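Side-chain contacts in aerobactin synthase IucC (Klebsiella pneumoniae, PDB 6CN7), which probably catalyses the last step of aerobactin synthesis, the ATP-dependent attachment of a second acetyl-hydroxylysine to citryl-acetyl-hydroxylysine: residues A[20-23]-A[24-27]; A[73-76]-A[77-80]; A[229-232]-A[233-237]; A[148-152]-A[153-157]; A[457-460]-A[461-464]. The protein carries 5 engineered substitutions. All blocks are in the same frame, centred on the assembly; numbering follows the deposited sequence.

Along the chain the contacts come in the order 1, 2, 4, 3, 5, and all are local: helix turns, helix starts or a reverse turn. Interactions 1 and 2 lie with centres 16 Å apart on helices 4-25 and 76-87, which pack together; L20 CD2 touches L79 CD1 at 4.0 Å. Interactions 4 and 3, at the start of helix 152-158 and the junction of helices 224-234 and 236-241, have centres 19 Å apart. Both belong to the IucA/IucC family region and touch the second subunit, so this part of the chain takes part in the dimer interface. Interaction 5 stands apart, its centre about 52 Å from that of interaction 2, in the FhuF-like region before helix 464-467.

Interaction 1: residues A[20-23]-A[24-27]; sequences LAEL and EYEQ
E22 and E26 sit one turn apart over the last turn of helix 4-25, with E26 just past its end, and each forms a salt bridge with K140. K140, shared by both acids, and R492, which pairs with E22 OE2, probably offset the repulsion of two carboxylates whose OE2 atoms are 4.0 Å apart. The two chains run side by side in the same direction with their carboxylate planes 44° apart. The helix closes in a Schellman motif: Q27 has positive phi, and its N makes a weak bond of 3.1 Å to E24 O. Ordinary helical bonds precede it, from E24 N to L20 O and from E26 N to E22 O (2.8 Å). A water bridges A21 O (2.8 Å) and E24 OE1 (2.7 Å), donating to both, while E24 OE2 turns to R54 and the backbone N of A31. Small A21 and branched L20 suit the side packed on I62 of strand 60-62, and L23 reaches L83 of helix 76-87. On the face toward helix 475-499, Y25 has CG anti to the backbone N (chi1 -180°) and its ring lies alongside E22, carboxylate and ring planes 62° apart, with CD2 4.0 Å from E22 OE2.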
loop_
_atom_site.group_PDB
_atom_site.type_symbol
_atom_site.label_atom_id
_atom_site.label_comp_id
_atom_site.label_asym_id
_atom_site.label_seq_id
_atom_site.Cartn_x
_atom_site.Cartn_y
_atom_site.Cartn_z
ATOM N N LEU A 20 -26.992 16.440 -6.927
ATOM C CA LEU A 20 -27.970 17.508 -6.735
ATOM C C LEU A 20 -29.292 16.954 -6.218
ATOM O O LEU A 20 -29.891 17.507 -5.288
ATOM C CB LEU A 20 -28.190 18.267 -8.045
ATOM C CG LEU A 20 -27.040 19.117 -8.593
ATOM C CD1 LEU A 20 -27.418 19.677 -9.955
ATOM C CD2 LEU A 20 -26.678 20.249 -7.637
ATOM N N ALA A 21 -29.766 15.858 -6.813
ATOM C CA ALA A 21 -31.080 15.335 -6.459
ATOM C C ALA A 21 -31.113 14.832 -5.021
ATOM O O ALA A 21 -32.079 15.086 -4.295
ATOM C CB ALA A 21 -31.478 14.219 -7.424
ATOM N N GLU A 22 -30.070 14.118 -4.589
ATOM C CA GLU A 22 -30.081 13.552 -3.245
ATOM C C GLU A 22 -29.860 14.630 -2.188
ATOM O O GLU A 22 -30.516 14.623 -1.140
ATOM C CB GLU A 22 -29.024 12.452 -3.128
ATOM C CG GLU A 22 -29.130 11.605 -1.859
ATOM C CD GLU A 22 -30.381 10.747 -1.821
ATOM O OE1 GLU A 22 -30.895 10.392 -2.901
ATOM O OE2 GLU A 22 -30.849 10.426 -0.710
ATOM N N LEU A 23 -28.941 15.566 -2.440
ATOM C CA LEU A 23 -28.716 16.643 -1.482
ATOM C C LEU A 23 -29.924 17.567 -1.384
ATOM O O LEU A 23 -30.169 18.149 -0.322
ATOM C CB LEU A 23 -27.468 17.442 -1.862
ATOM C CG LEU A 23 -26.133 16.706 -1.722
ATOM C CD1 LEU A 23 -25.018 17.504 -2.362
ATOM C CD2 LEU A 23 -25.812 16.434 -0.262
ATOM N N GLU A 24 -30.685 17.715 -2.471
ATOM C CA GLU A 24 -31.916 18.498 -2.405
ATOM C C GLU A 24 -32.990 17.747 -1.630
ATOM O O GLU A 24 -33.788 18.354 -0.907
ATOM C CB GLU A 24 -32.400 18.834 -3.817
ATOM C CG GLU A 24 -33.326 20.052 -3.904
ATOM C CD GLU A 24 -34.798 19.701 -3.749
ATOM O OE1 GLU A 24 -35.128 18.495 -3.664
ATOM O OE2 GLU A 24 -35.631 20.637 -3.716
ATOM N N TYR A 25 -33.019 16.420 -1.767
ATOM C CA TYR A 25 -33.944 15.609 -0.985
ATOM C C TYR A 25 -33.577 15.634 0.494
ATOM O O TYR A 25 -34.459 15.615 1.358
ATOM C CB TYR A 25 -33.956 14.177 -1.517
ATOM C CG TYR A 25 -34.896 13.263 -0.772
ATOM C CD1 TYR A 25 -36.266 13.455 -0.829
ATOM C CD2 TYR A 25 -34.412 12.206 -0.011
ATOM C CE1 TYR A 25 -37.131 12.625 -0.149
ATOM C CE2 TYR A 25 -35.272 11.370 0.673
ATOM C CZ TYR A 25 -36.631 11.584 0.600
ATOM O OH TYR A 25 -37.495 10.757 1.278
ATOM N N GLU A 26 -32.281 15.675 0.801
ATOM C CA GLU A 26 -31.814 15.811 2.175
ATOM C C GLU A 26 -31.950 17.232 2.707
ATOM O O GLU A 26 -31.613 17.473 3.871
ATOM C CB GLU A 26 -30.353 15.364 2.277
ATOM C CG GLU A 26 -30.146 13.867 2.112
ATOM C CD GLU A 26 -30.786 13.064 3.228
ATOM O OE1 GLU A 26 -31.033 13.637 4.310
ATOM O OE2 GLU A 26 -31.044 11.859 3.023
ATOM N N GLN A 27 -32.420 18.172 1.888
ATOM C CA GLN A 27 -32.675 19.554 2.286
ATOM C C GLN A 27 -31.400 20.342 2.557
ATOM O O GLN A 27 -31.446 21.382 3.224
ATOM C CB GLN A 27 -33.600 19.622 3.506
ATOM C CG GLN A 27 -35.016 19.152 3.217
ATOM C CD GLN A 27 -35.938 19.306 4.407
ATOM O OE1 GLN A 27 -35.514 19.193 5.559
ATOM N NE2 GLN A 27 -37.211 19.574 4.135
HETATM O O HOH W 1 -34.679 15.984 -4.642
#

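Interaction 2: residues A[73-76]-A[77-80]; sequences PVLA and QTLL
L75 lays its CB against the T78 hydroxyl, CB to OG1 3.6 Å, and its CD1 reaches the same oxygen at 4.1 Å. The two side chains cross obliquely. T78 turns OG1 back beside its own backbone N (chi1 -52°), which brings the hydroxyl over the L75 methylene while CG2 takes the position anti to N. The threonine CB also rests 3.4 Å from L75 O, so this compact branched residue meets L75 with both its hydroxyl and its CB. The backbone is tied by L79 N to L75 O at 3.3 Å and by the shorter L80 N to A76 O at 2.9 Å, the latter with an N-H...O angle of 167°. A76 is small enough to fit against L15 of helix 4-25 and L101 of helix 91-114. The leucines serve the hydrophobic sides: L79 packs on M19 and W48, L80 on M98. Q77, partly exposed and bent at its second torsion, packs on M98 and Y102. At the head of the helix the N of A76 donates to OD1 of N12, a side chain of helix 4-25. The arrangement is that of an N-terminal first turn, with L75 as N-cap residue of helix 76-87.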
loop_
_atom_site.group_PDB
_atom_site.type_symbol
_atom_site.label_atom_id
_atom_site.label_comp_id
_atom_site.label_asym_id
_atom_site.label_seq_id
_atom_site.Cartn_x
_atom_site.Cartn_y
_atom_site.Cartn_z
ATOM N N PRO A 73 -18.127 23.857 -17.816
ATOM C CA PRO A 73 -18.379 22.454 -18.161
ATOM C C PRO A 73 -18.922 21.700 -16.959
ATOM O O PRO A 73 -18.479 21.897 -15.825
ATOM C CB PRO A 73 -17.003 21.933 -18.591
ATOM C CG PRO A 73 -16.029 22.835 -17.925
ATOM C CD PRO A 73 -16.690 24.180 -17.837
ATOM N N VAL A 74 -19.899 20.835 -17.217
ATOM C CA VAL A 74 -20.594 20.111 -16.159
ATOM C C VAL A 74 -19.671 19.005 -15.656
ATOM O O VAL A 74 -19.488 17.983 -16.322
ATOM C CB VAL A 74 -21.929 19.546 -16.655
ATOM C CG1 VAL A 74 -22.649 18.798 -15.540
ATOM C CG2 VAL A 74 -22.802 20.672 -17.192
ATOM N N LEU A 75 -19.089 19.210 -14.475
ATOM C CA LEU A 75 -18.165 18.253 -13.883
ATOM C C LEU A 75 -18.494 18.075 -12.409
ATOM O O LEU A 75 -18.814 19.043 -11.712
ATOM C CB LEU A 75 -16.712 18.717 -14.041
ATOM C CG LEU A 75 -16.243 18.926 -15.482
ATOM C CD1 LEU A 75 -14.879 19.603 -15.507
ATOM C CD2 LEU A 75 -16.203 17.602 -16.234
ATOM N N ALA A 76 -18.414 16.827 -11.939
ATOM C CA ALA A 76 -18.639 16.555 -10.524
ATOM C C ALA A 76 -17.611 17.272 -9.661
ATOM O O ALA A 76 -17.938 17.785 -8.584
ATOM C CB ALA A 76 -18.597 15.050 -10.264
ATOM N N GLN A 77 -16.358 17.316 -10.120
ATOM C CA GLN A 77 -15.322 18.026 -9.380
ATOM C C GLN A 77 -15.721 19.475 -9.131
ATOM O O GLN A 77 -15.531 19.999 -8.026
ATOM C CB GLN A 77 -14.002 17.949 -10.148
ATOM C CG GLN A 77 -12.838 18.622 -9.454
ATOM C CD GLN A 77 -12.332 19.835 -10.200
ATOM O OE1 GLN A 77 -13.113 20.638 -10.705
ATOM N NE2 GLN A 77 -11.012 19.975 -10.278
ATOM N N THR A 78 -16.286 20.137 -10.142
ATOM C CA THR A 78 -16.711 21.524 -9.980
ATOM C C THR A 78 -17.779 21.644 -8.899
ATOM O O THR A 78 -17.711 22.531 -8.040
ATOM C CB THR A 78 -17.232 22.068 -11.312
ATOM O OG1 THR A 78 -16.262 21.837 -12.339
ATOM C CG2 THR A 78 -17.507 23.562 -11.214
ATOM N N LEU A 79 -18.774 20.755 -8.926
ATOM C CA LEU A 79 -19.840 20.810 -7.932
ATOM C C LEU A 79 -19.294 20.580 -6.528
ATOM O O LEU A 79 -19.686 21.269 -5.580
ATOM C CB LEU A 79 -20.918 19.778 -8.259
ATOM C CG LEU A 79 -22.025 19.619 -7.210
ATOM C CD1 LEU A 79 -22.771 20.933 -6.997
ATOM C CD2 LEU A 79 -22.981 18.519 -7.616
ATOM N N LEU A 80 -18.391 19.609 -6.375
ATOM C CA LEU A 80 -17.807 19.345 -5.065
ATOM C C LEU A 80 -17.128 20.591 -4.508
ATOM O O LEU A 80 -17.265 20.902 -3.319
ATOM C CB LEU A 80 -16.817 18.184 -5.159
ATOM C CG LEU A 80 -16.114 17.764 -3.864
ATOM C CD1 LEU A 80 -17.117 17.399 -2.778
ATOM C CD2 LEU A 80 -15.174 16.595 -4.129
#

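Interaction 3: residues A[229-232]-A[233-237]; sequences QKIS and LDFIA
I231 and F235 cross at an angle, the isoleucine running past the rim of the phenyl ring. I231 CG2 touches F235 CD2 at 3.9 Å, and I231 CA lies at the ring edge, near the ring plane. F235 sets CG anti to its carbonyl carbon (chi1 -57°), which swings the ring back along the preceding turn to meet both branches of I231. A flat aromatic and a beta-branched aliphatic suit this buried side, where the F235 ring also meets Y345, planes at about 30°, and M348 touches K230, D234 and F235. K230 and D234 instead run alongside one another, pointing the same way, K230 CD 3.8 Å from D234 OD2. Their charged ends remain 5.0 Å apart, NZ to OD2, too far for a salt bridge, so any attraction is probably weak. The chain here passes from helix 224-234 to helix 236-241, with F235 as both the first non-helical residue and the N-cap of what follows. K230, within the wider pi-type turn at 229-231, accepts two bonds at its O: D234 N at 2.6 Å, and L233 N at 3.3 Å from above the carbonyl plane. F235 N closes on I231 O at 3.1 Å. S232 turns its hydroxyl back to W227 O, which suits a small polar residue in a buried turn. L233 and I236 pack on Q99 and L106 of the second subunit, and Q229 OE1 accepts from Q229 NE2 of that subunit.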
loop_
_atom_site.group_PDB
_atom_site.type_symbol
_atom_site.label_atom_id
_atom_site.label_comp_id
_atom_site.label_asym_id
_atom_site.label_seq_id
_atom_site.Cartn_x
_atom_site.Cartn_y
_atom_site.Cartn_z
ATOM N N GLN A 229 -1.293 -4.346 2.403
ATOM C CA GLN A 229 -1.281 -3.007 2.978
ATOM C C GLN A 229 -1.235 -2.980 4.499
ATOM O O GLN A 229 -0.705 -2.019 5.066
ATOM C CB GLN A 229 -2.517 -2.228 2.516
ATOM C CG GLN A 229 -2.607 -2.050 1.012
ATOM C CD GLN A 229 -1.378 -1.381 0.434
ATOM O OE1 GLN A 229 -0.875 -0.400 0.980
ATOM N NE2 GLN A 229 -0.882 -1.914 -0.675
ATOM N N LYS A 230 -1.777 -3.988 5.179
ATOM C CA LYS A 230 -1.962 -3.914 6.626
ATOM C C LYS A 230 -1.166 -4.973 7.375
ATOM O O LYS A 230 -0.331 -4.625 8.217
ATOM C CB LYS A 230 -3.456 -4.025 6.956
ATOM C CG LYS A 230 -4.302 -2.881 6.406
ATOM C CD LYS A 230 -3.876 -1.532 6.978
ATOM C CE LYS A 230 -4.806 -0.421 6.530
ATOM N NZ LYS A 230 -4.383 0.920 7.018
ATOM N N ILE A 231 -1.386 -6.256 7.096
ATOM C CA ILE A 231 -0.844 -7.300 7.957
ATOM C C ILE A 231 0.658 -7.449 7.753
ATOM O O ILE A 231 1.416 -7.580 8.722
ATOM C CB ILE A 231 -1.599 -8.618 7.713
ATOM C CG1 ILE A 231 -3.063 -8.447 8.127
ATOM C CG2 ILE A 231 -0.958 -9.768 8.491
ATOM C CD1 ILE A 231 -3.985 -9.483 7.565
ATOM N N SER A 232 1.120 -7.424 6.501
ATOM C CA SER A 232 2.551 -7.548 6.245
ATOM C C SER A 232 3.350 -6.441 6.918
ATOM O O SER A 232 4.561 -6.592 7.109
ATOM C CB SER A 232 2.825 -7.536 4.742
ATOM O OG SER A 232 2.554 -6.258 4.187
ATOM N N LEU A 233 2.702 -5.334 7.277
ATOM C CA LEU A 233 3.355 -4.206 7.927
ATOM C C LEU A 233 2.981 -4.078 9.396
ATOM O O LEU A 233 3.862 -4.046 10.261
ATOM C CB LEU A 233 2.997 -2.911 7.181
ATOM C CG LEU A 233 3.545 -1.599 7.748
ATOM C CD1 LEU A 233 5.063 -1.606 7.754
ATOM C CD2 LEU A 233 3.011 -0.417 6.948
ATOM N N ASP A 234 1.683 -4.014 9.704
ATOM C CA ASP A 234 1.253 -3.782 11.079
ATOM C C ASP A 234 1.648 -4.926 12.006
ATOM O O ASP A 234 1.889 -4.695 13.197
ATOM C CB ASP A 234 -0.260 -3.566 11.120
ATOM C CG ASP A 234 -0.696 -2.340 10.340
ATOM O OD1 ASP A 234 0.183 -1.590 9.866
ATOM O OD2 ASP A 234 -1.918 -2.124 10.193
ATOM N N PHE A 235 1.718 -6.155 11.496
ATOM C CA PHE A 235 2.090 -7.314 12.299
ATOM C C PHE A 235 3.455 -7.865 11.895
ATOM O O PHE A 235 3.719 -9.061 12.038
ATOM C CB PHE A 235 1.017 -8.394 12.192
ATOM C CG PHE A 235 -0.348 -7.925 12.604
ATOM C CD1 PHE A 235 -0.703 -7.863 13.938
ATOM C CD2 PHE A 235 -1.276 -7.540 11.656
ATOM C CE1 PHE A 235 -1.956 -7.427 14.316
ATOM C CE2 PHE A 235 -2.532 -7.104 12.030
ATOM C CZ PHE A 235 -2.872 -7.048 13.362
ATOM N N ILE A 236 4.334 -6.993 11.394
ATOM C CA ILE A 236 5.666 -7.425 10.984
ATOM C C ILE A 236 6.440 -7.988 12.168
ATOM O O ILE A 236 7.263 -8.897 12.005
ATOM C CB ILE A 236 6.418 -6.254 10.317
ATOM C CG1 ILE A 236 7.726 -6.747 9.695
ATOM C CG2 ILE A 236 6.685 -5.138 11.327
ATOM C CD1 ILE A 236 8.397 -5.728 8.795
ATOM N N ALA A 237 6.200 -7.465 13.372
ATOM C CA ALA A 237 6.875 -7.995 14.554
ATOM C C ALA A 237 6.497 -9.452 14.785
ATOM O O ALA A 237 7.360 -10.300 15.040
ATOM C CB ALA A 237 6.534 -7.150 15.779
#

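Interaction 4: residues A[148-152]-A[153-157]; sequences RGWGK and EALER
K152 and E156, four residues apart, form a salt bridge, NZ to OE2 2.8 Å. The lysine comes to the syn side of OE2, 30° out of the carboxylate plane. Its chain runs extended as far as CE and then bends at the last torsion (chi4 -71°) to bring NZ onto the acid, while CE approaches the same oxygen at 3.1 Å. Opposite charges at this spacing suit neighbouring turns of a helix. A second such pair, R157 NH2 with E153 OE2 at 2.6 Å, lies along the helix, E153 CD resting over one face of the guanidinium; E153 OE1 accepts from W227 NE1 of the second subunit. Backbone bonds begin helix 152-158, with G151 at the N-cap: L155 N meets G151 O at 3.0 Å, and E156 N meets K152 O. Apolar packing is carried by W150, just before the cap. A154 CB sits over one face of its indole, 3.8 Å above the plane and offset toward the rim, a place where a small methyl fits. L155 CD2 adds a touch on W150 CB at 4.0 Å, and the indole also meets W225 with planes at about 35°. L155 further packs on I236 of the second subunit.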
loop_
_atom_site.group_PDB
_atom_site.type_symbol
_atom_site.label_atom_id
_atom_site.label_comp_id
_atom_site.label_asym_id
_atom_site.label_seq_id
_atom_site.Cartn_x
_atom_site.Cartn_y
_atom_site.Cartn_z
ATOM N N ARG A 148 -11.375 4.331 0.976
ATOM C CA ARG A 148 -10.218 5.047 1.500
ATOM C C ARG A 148 -8.933 4.252 1.305
ATOM O O ARG A 148 -8.842 3.083 1.688
ATOM C CB ARG A 148 -10.428 5.351 2.984
ATOM C CG ARG A 148 -9.297 6.130 3.636
ATOM C CD ARG A 148 -9.092 7.478 2.968
ATOM N NE ARG A 148 -10.338 8.236 2.879
ATOM C CZ ARG A 148 -10.863 8.942 3.875
ATOM N NH1 ARG A 148 -12.002 9.597 3.695
ATOM N NH2 ARG A 148 -10.254 8.995 5.054
ATOM N N GLY A 149 -7.939 4.903 0.704
ATOM C CA GLY A 149 -6.639 4.307 0.490
ATOM C C GLY A 149 -6.518 3.432 -0.738
ATOM O O GLY A 149 -5.430 2.896 -0.985
ATOM N N TRP A 150 -7.587 3.266 -1.517
ATOM C CA TRP A 150 -7.565 2.427 -2.713
ATOM C C TRP A 150 -7.315 3.306 -3.933
ATOM O O TRP A 150 -8.157 4.132 -4.296
ATOM C CB TRP A 150 -8.871 1.652 -2.867
ATOM C CG TRP A 150 -9.026 0.521 -1.894
ATOM C CD1 TRP A 150 -8.586 0.483 -0.605
ATOM C CD2 TRP A 150 -9.656 -0.742 -2.140
ATOM N NE1 TRP A 150 -8.907 -0.721 -0.030
ATOM C CE2 TRP A 150 -9.565 -1.493 -0.951
ATOM C CE3 TRP A 150 -10.290 -1.312 -3.250
ATOM C CZ2 TRP A 150 -10.082 -2.782 -0.839
ATOM C CZ3 TRP A 150 -10.805 -2.593 -3.136
ATOM C CH2 TRP A 150 -10.697 -3.312 -1.938
ATOM N N GLY A 151 -6.152 3.130 -4.558
ATOM C CA GLY A 151 -5.855 3.762 -5.825
ATOM C C GLY A 151 -6.378 2.949 -6.994
ATOM O O GLY A 151 -7.054 1.931 -6.833
ATOM N N LYS A 152 -6.047 3.418 -8.200
ATOM C CA LYS A 152 -6.543 2.768 -9.410
ATOM C C LYS A 152 -6.174 1.290 -9.450
ATOM O O LYS A 152 -6.950 0.469 -9.954
ATOM C CB LYS A 152 -6.001 3.485 -10.646
ATOM C CG LYS A 152 -6.566 2.983 -11.969
ATOM C CD LYS A 152 -6.231 3.937 -13.113
ATOM C CE LYS A 152 -6.724 3.408 -14.452
ATOM N NZ LYS A 152 -5.931 2.238 -14.920
ATOM N N GLU A 153 -5.002 0.929 -8.922
ATOM C CA GLU A 153 -4.567 -0.465 -8.952
ATOM C C GLU A 153 -5.450 -1.336 -8.063
ATOM O O GLU A 153 -5.933 -2.392 -8.489
ATOM C CB GLU A 153 -3.105 -0.560 -8.511
ATOM C CG GLU A 153 -2.481 -1.943 -8.660
ATOM C CD GLU A 153 -2.082 -2.253 -10.091
ATOM O OE1 GLU A 153 -2.419 -1.454 -10.991
ATOM O OE2 GLU A 153 -1.425 -3.293 -10.314
ATOM N N ALA A 154 -5.665 -0.909 -6.819
ATOM C CA ALA A 154 -6.447 -1.706 -5.880
ATOM C C ALA A 154 -7.910 -1.776 -6.298
ATOM O O ALA A 154 -8.554 -2.821 -6.148
ATOM C CB ALA A 154 -6.314 -1.129 -4.474
ATOM N N LEU A 155 -8.452 -0.673 -6.817
ATOM C CA LEU A 155 -9.823 -0.683 -7.318
ATOM C C LEU A 155 -9.996 -1.729 -8.412
ATOM O O LEU A 155 -10.932 -2.538 -8.376
ATOM C CB LEU A 155 -10.199 0.704 -7.840
ATOM C CG LEU A 155 -10.282 1.823 -6.795
ATOM C CD1 LEU A 155 -10.324 3.195 -7.459
ATOM C CD2 LEU A 155 -11.499 1.631 -5.904
ATOM N N GLU A 156 -9.096 -1.732 -9.397
ATOM C CA GLU A 156 -9.250 -2.637 -10.531
ATOM C C GLU A 156 -9.035 -4.091 -10.133
ATOM O O GLU A 156 -9.677 -4.985 -10.697
ATOM C CB GLU A 156 -8.293 -2.234 -11.651
ATOM C CG GLU A 156 -8.683 -0.913 -12.300
ATOM C CD GLU A 156 -7.755 -0.496 -13.427
ATOM O OE1 GLU A 156 -6.798 -1.243 -13.726
ATOM O OE2 GLU A 156 -7.988 0.584 -14.015
ATOM N N ARG A 157 -8.163 -4.351 -9.160
ATOM C CA ARG A 157 -7.872 -5.730 -8.779
ATOM C C ARG A 157 -8.945 -6.338 -7.887
ATOM O O ARG A 157 -9.207 -7.542 -7.985
ATOM C CB ARG A 157 -6.521 -5.809 -8.069
ATOM C CG ARG A 157 -5.340 -5.753 -9.007
ATOM C CD ARG A 157 -4.022 -5.917 -8.275
ATOM N NE ARG A 157 -2.894 -5.853 -9.200
ATOM C CZ ARG A 157 -1.618 -5.827 -8.834
ATOM N NH1 ARG A 157 -1.286 -5.858 -7.549
ATOM N NH2 ARG A 157 -0.670 -5.768 -9.759
#

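Interaction 5: residues A[457-460]-A[461-464]; sequences PEMD and SLPQ
A type I beta turn from M459 to L462 reverses the chain in the loop between strand 449-452 and helix 464-467. Its closing bond runs from L462 N to M459 O, 3.1 Å long and nearly straight at the hydrogen (165°), yet the donor stands above the carbonyl plane, 53° out of it. The same carbonyl oxygen accepts from R467 NH2, so the turn is tied to the following helix as well. The two corner residues, D460 and S461, are exposed, and short polar side chains suit such a solvent-facing bend. The flanking residues are buried instead. M459 and L462 send their side chains to the same side of the loop, where M459 CE approaches L462 CD2 at 4.3 Å, a loose apolar touch. Of the leucine's two methyls CD2 is the one turned to M459 CE, while its CB stays 3.4 Å from M459 O. An unbranched methionine suits this buried side, its terminal CE being the atom that comes near the leucine. Both residues rest on L451 of strand 449-452, and W303 of helix 291-310 packs on S461, L462 and P463. Ahead of the bend, P457 to M459 form a short 3-10 segment whose D460 N to P457 O bond is 3.0 Å, and E458 makes a salt bridge with R529. The whole is a 3-10 segment running into a type I turn, with P463 as the N-cap residue of helix 464-467.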
loop_
_atom_site.group_PDB
_atom_site.type_symbol
_atom_site.label_atom_id
_atom_site.label_comp_id
_atom_site.label_asym_id
_atom_site.label_seq_id
_atom_site.Cartn_x
_atom_site.Cartn_y
_atom_site.Cartn_z
ATOM N N PRO A 457 -43.021 -11.639 24.547
ATOM C CA PRO A 457 -42.851 -13.062 24.880
ATOM C C PRO A 457 -42.150 -13.841 23.783
ATOM O O PRO A 457 -41.340 -14.732 24.072
ATOM C CB PRO A 457 -44.291 -13.549 25.088
ATOM C CG PRO A 457 -45.071 -12.328 25.417
ATOM C CD PRO A 457 -44.426 -11.208 24.662
ATOM N N GLU A 458 -42.435 -13.515 22.521
ATOM C CA GLU A 458 -41.828 -14.211 21.396
ATOM C C GLU A 458 -40.318 -14.020 21.335
ATOM O O GLU A 458 -39.661 -14.683 20.526
ATOM C CB GLU A 458 -42.463 -13.739 20.085
ATOM C CG GLU A 458 -43.974 -13.924 20.013
ATOM C CD GLU A 458 -44.747 -12.746 20.583
ATOM O OE1 GLU A 458 -44.129 -11.901 21.264
ATOM O OE2 GLU A 458 -45.974 -12.663 20.349
ATOM N N MET A 459 -39.754 -13.138 22.162
ATOM C CA MET A 459 -38.317 -12.906 22.196
ATOM C C MET A 459 -37.609 -13.671 23.306
ATOM O O MET A 459 -36.375 -13.647 23.359
ATOM C CB MET A 459 -38.028 -11.411 22.369
ATOM C CG MET A 459 -37.570 -10.728 21.107
ATOM S SD MET A 459 -37.155 -8.995 21.377
ATOM C CE MET A 459 -35.641 -9.185 22.308
ATOM N N ASP A 460 -38.349 -14.338 24.193
ATOM C CA ASP A 460 -37.715 -15.061 25.289
ATOM C C ASP A 460 -36.796 -16.170 24.790
ATOM O O ASP A 460 -35.875 -16.567 25.511
ATOM C CB ASP A 460 -38.781 -15.641 26.219
ATOM C CG ASP A 460 -39.531 -14.568 26.985
ATOM O OD1 ASP A 460 -39.164 -13.380 26.861
ATOM O OD2 ASP A 460 -40.487 -14.913 27.711
ATOM N N SER A 461 -37.023 -16.673 23.576
ATOM C CA SER A 461 -36.211 -17.753 23.030
ATOM C C SER A 461 -34.821 -17.297 22.608
ATOM O O SER A 461 -33.974 -18.147 22.310
ATOM C CB SER A 461 -36.926 -18.377 21.829
ATOM O OG SER A 461 -38.233 -18.802 22.176
ATOM N N LEU A 462 -34.568 -15.994 22.572
ATOM C CA LEU A 462 -33.300 -15.481 22.065
ATOM C C LEU A 462 -32.195 -15.704 23.095
ATOM O O LEU A 462 -32.376 -15.364 24.268
ATOM C CB LEU A 462 -33.434 -13.995 21.741
ATOM C CG LEU A 462 -32.257 -13.299 21.053
ATOM C CD1 LEU A 462 -31.990 -13.899 19.683
ATOM C CD2 LEU A 462 -32.534 -11.810 20.932
ATOM N N PRO A 463 -31.051 -16.274 22.709
ATOM C CA PRO A 463 -29.965 -16.463 23.681
ATOM C C PRO A 463 -29.434 -15.136 24.204
ATOM O O PRO A 463 -29.344 -14.148 23.473
ATOM C CB PRO A 463 -28.897 -17.218 22.880
ATOM C CG PRO A 463 -29.634 -17.860 21.768
ATOM C CD PRO A 463 -30.744 -16.924 21.422
ATOM N N GLN A 464 -29.071 -15.128 25.491
ATOM C CA GLN A 464 -28.445 -13.948 26.079
ATOM C C GLN A 464 -27.212 -13.529 25.288
ATOM O O GLN A 464 -26.930 -12.333 25.149
ATOM C CB GLN A 464 -28.066 -14.224 27.535
ATOM C CG GLN A 464 -29.243 -14.569 28.438
ATOM C CD GLN A 464 -30.279 -13.462 28.524
ATOM O OE1 GLN A 464 -31.472 -13.730 28.674
ATOM N NE2 GLN A 464 -29.832 -12.212 28.440
#